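Local coordinates for hypothetical protein BACOVA_04980 (Bacteroides ovatus, PDB 3UFI), which is probably a fimbrillin-like pilus subunit that contributes to cell adhesion in a gut bacterium, at residues Ala100-Gln105 and Asp136-Gln141. Numbering follows the deposited sequence.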
loop_
_atom_site.group_PDB
_atom_site.type_symbol
_atom_site.label_atom_id
_atom_site.label_comp_id
_atom_site.label_asym_id
_atom_site.label_seq_id
_atom_site.Cartn_x
_atom_site.Cartn_y
_atom_site.Cartn_z
ATOM N N ALA A 100 9.441 -9.510 -2.712
ATOM C CA ALA A 100 8.859 -9.392 -1.390
ATOM C C ALA A 100 7.629 -8.511 -1.465
ATOM O O ALA A 100 7.504 -7.710 -2.385
ATOM C CB ALA A 100 9.884 -8.845 -0.396
ATOM N N TYR A 101 6.688 -8.694 -0.527
ATOM C CA TYR A 101 5.482 -7.871 -0.519
ATOM C C TYR A 101 5.024 -7.672 0.907
ATOM O O TYR A 101 5.383 -8.435 1.784
ATOM C CB TYR A 101 4.369 -8.511 -1.380
ATOM C CG TYR A 101 3.700 -9.663 -0.669
ATOM C CD1 TYR A 101 4.258 -10.943 -0.694
ATOM C CD2 TYR A 101 2.559 -9.461 0.109
ATOM C CE1 TYR A 101 3.683 -11.992 0.012
ATOM C CE2 TYR A 101 1.982 -10.508 0.828
ATOM C CZ TYR A 101 2.549 -11.771 0.777
ATOM O OH TYR A 101 1.990 -12.806 1.488
ATOM N N TYR A 102 4.219 -6.651 1.118
ATOM C CA TYR A 102 3.583 -6.298 2.381
ATOM C C TYR A 102 2.112 -5.986 2.074
ATOM O O TYR A 102 1.869 -5.417 1.020
ATOM C CB TYR A 102 4.300 -5.071 3.013
ATOM C CG TYR A 102 3.510 -4.399 4.120
ATOM C CD1 TYR A 102 2.510 -3.465 3.829
ATOM C CD2 TYR A 102 3.722 -4.733 5.460
ATOM C CE1 TYR A 102 1.724 -2.908 4.835
ATOM C CE2 TYR A 102 2.940 -4.176 6.475
ATOM C CZ TYR A 102 1.937 -3.277 6.155
ATOM O OH TYR A 102 1.185 -2.702 7.144
ATOM N N PRO A 103 1.119 -6.237 2.960
ATOM C CA PRO A 103 1.193 -6.987 4.230
ATOM C C PRO A 103 1.144 -8.491 3.974
ATOM O O PRO A 103 0.336 -8.978 3.158
ATOM C CB PRO A 103 -0.053 -6.506 5.009
ATOM C CG PRO A 103 -0.952 -5.793 4.011
ATOM C CD PRO A 103 -0.274 -5.843 2.653
ATOM N N TYR A 104 1.973 -9.243 4.710
ATOM C CA TYR A 104 1.978 -10.697 4.598
ATOM C C TYR A 104 0.601 -11.320 4.814
ATOM O O TYR A 104 -0.141 -10.919 5.709
ATOM C CB TYR A 104 2.914 -11.320 5.652
ATOM C CG TYR A 104 3.064 -12.819 5.482
ATOM C CD1 TYR A 104 3.962 -13.343 4.562
ATOM C CD2 TYR A 104 2.283 -13.714 6.224
ATOM C CE1 TYR A 104 4.103 -14.716 4.387
ATOM C CE2 TYR A 104 2.403 -15.095 6.043
ATOM C CZ TYR A 104 3.346 -15.587 5.145
ATOM O OH TYR A 104 3.524 -16.916 4.917
ATOM N N GLN A 105 0.316 -12.370 4.058
ATOM C CA GLN A 105 -0.811 -13.251 4.315
ATOM C C GLN A 105 -0.444 -14.633 3.791
ATOM O O GLN A 105 0.477 -14.771 2.987
ATOM C CB GLN A 105 -2.135 -12.728 3.744
ATOM C CG GLN A 105 -2.266 -12.777 2.235
ATOM C CD GLN A 105 -3.697 -12.507 1.855
ATOM O OE1 GLN A 105 -4.478 -13.410 1.536
ATOM N NE2 GLN A 105 -4.071 -11.250 1.902
ATOM N N ASP A 136 -2.530 -1.249 2.118
ATOM C CA ASP A 136 -1.404 -0.502 1.559
ATOM C C ASP A 136 -0.345 -1.475 1.056
ATOM O O ASP A 136 0.708 -1.625 1.666
ATOM C CB ASP A 136 -0.834 0.457 2.612
ATOM C CG ASP A 136 0.130 1.515 2.096
ATOM O OD1 ASP A 136 0.277 1.648 0.836
ATOM O OD2 ASP A 136 0.708 2.236 2.933
ATOM N N PHE A 137 -0.642 -2.137 -0.070
ATOM C CA PHE A 137 0.192 -3.159 -0.674
ATOM C C PHE A 137 1.488 -2.602 -1.224
ATOM O O PHE A 137 1.493 -1.618 -1.979
ATOM C CB PHE A 137 -0.567 -3.924 -1.756
ATOM C CG PHE A 137 -1.744 -4.709 -1.229
ATOM C CD1 PHE A 137 -1.557 -5.931 -0.584
ATOM C CD2 PHE A 137 -3.048 -4.270 -1.449
ATOM C CE1 PHE A 137 -2.643 -6.671 -0.122
ATOM C CE2 PHE A 137 -4.140 -5.023 -1.002
ATOM C CZ PHE A 137 -3.928 -6.213 -0.338
ATOM N N LEU A 138 2.602 -3.230 -0.786
ATOM C CA LEU A 138 3.966 -2.876 -1.168
ATOM C C LEU A 138 4.582 -4.017 -1.910
ATOM O O LEU A 138 4.260 -5.157 -1.620
ATOM C CB LEU A 138 4.847 -2.539 0.062
ATOM C CG LEU A 138 4.309 -1.592 1.138
ATOM C CD1 LEU A 138 5.342 -1.380 2.223
ATOM C CD2 LEU A 138 3.943 -0.257 0.567
ATOM N N PHE A 139 5.467 -3.729 -2.871
ATOM C CA PHE A 139 6.168 -4.784 -3.591
ATOM C C PHE A 139 7.617 -4.399 -3.782
ATOM O O PHE A 139 7.920 -3.225 -3.975
ATOM C CB PHE A 139 5.502 -5.070 -4.947
ATOM C CG PHE A 139 6.257 -6.042 -5.836
ATOM C CD1 PHE A 139 6.102 -7.419 -5.680
ATOM C CD2 PHE A 139 7.145 -5.579 -6.811
ATOM C CE1 PHE A 139 6.803 -8.315 -6.497
ATOM C CE2 PHE A 139 7.840 -6.471 -7.626
ATOM C CZ PHE A 139 7.668 -7.834 -7.464
ATOM N N ALA A 140 8.517 -5.401 -3.785
ATOM C CA ALA A 140 9.941 -5.188 -4.061
ATOM C C ALA A 140 10.495 -6.369 -4.817
ATOM O O ALA A 140 10.017 -7.481 -4.668
ATOM C CB ALA A 140 10.718 -4.994 -2.764
ATOM N N GLN A 141 11.467 -6.126 -5.656
ATOM C CA GLN A 141 12.186 -7.197 -6.328
ATOM C C GLN A 141 13.662 -6.851 -6.268
ATOM O O GLN A 141 14.044 -5.732 -6.610
ATOM C CB GLN A 141 11.702 -7.464 -7.756
ATOM C CG GLN A 141 12.553 -8.558 -8.407
ATOM C CD GLN A 141 12.127 -8.900 -9.799
ATOM O OE1 GLN A 141 12.556 -8.275 -10.777
ATOM N NE2 GLN A 141 11.310 -9.930 -9.910
#
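Ala100 and Ala140 exchange two backbone hydrogen bonds, each 2.9 Å between the N of one and the O of the other. Tyr102 and Leu138 also exchange two, at 3.1 Å from Tyr102 N to Leu138 O and 2.9 Å from Leu138 N to Tyr102 O, the latter nearly straight (168°). Between these antiparallel pairs sits the non-hydrogen-bonded pair Tyr101-Phe139, where Tyr101 CA lies 3.2 Å from Leu138 O in a CA-H...O contact.

Apolar contacts cluster where strand 95-102 ends and strand 138-146 begins. The Tyr102 ring runs alongside Leu138, CD1 3.7 Å from Leu138 CG; chi1 of 165° sets CG opposite the backbone N, which brings the ring there. Pro103, after a cis peptide bond, lays CB over the centre of that ring while its CD packs 3.5 Å from Phe137 CD1. Replacing Tyr102 by an alanine is likely to open a gap beside Leu138 and take away the ring that Pro103 CB covers.

The carbonyl O of Asp136 lies in the Tyr102 ring plane, 3.4 Å from Tyr102 CD1. On the sheet face opposite Tyr102 and Leu138, Tyr101 and Phe139 both touch Phe190, and Tyr101 OH bonds to Asn65. Backbone bonds thus join strands 95-102 and 138-146 within the fimbrillin-like β-sheet, while largely apolar side chains pack both faces.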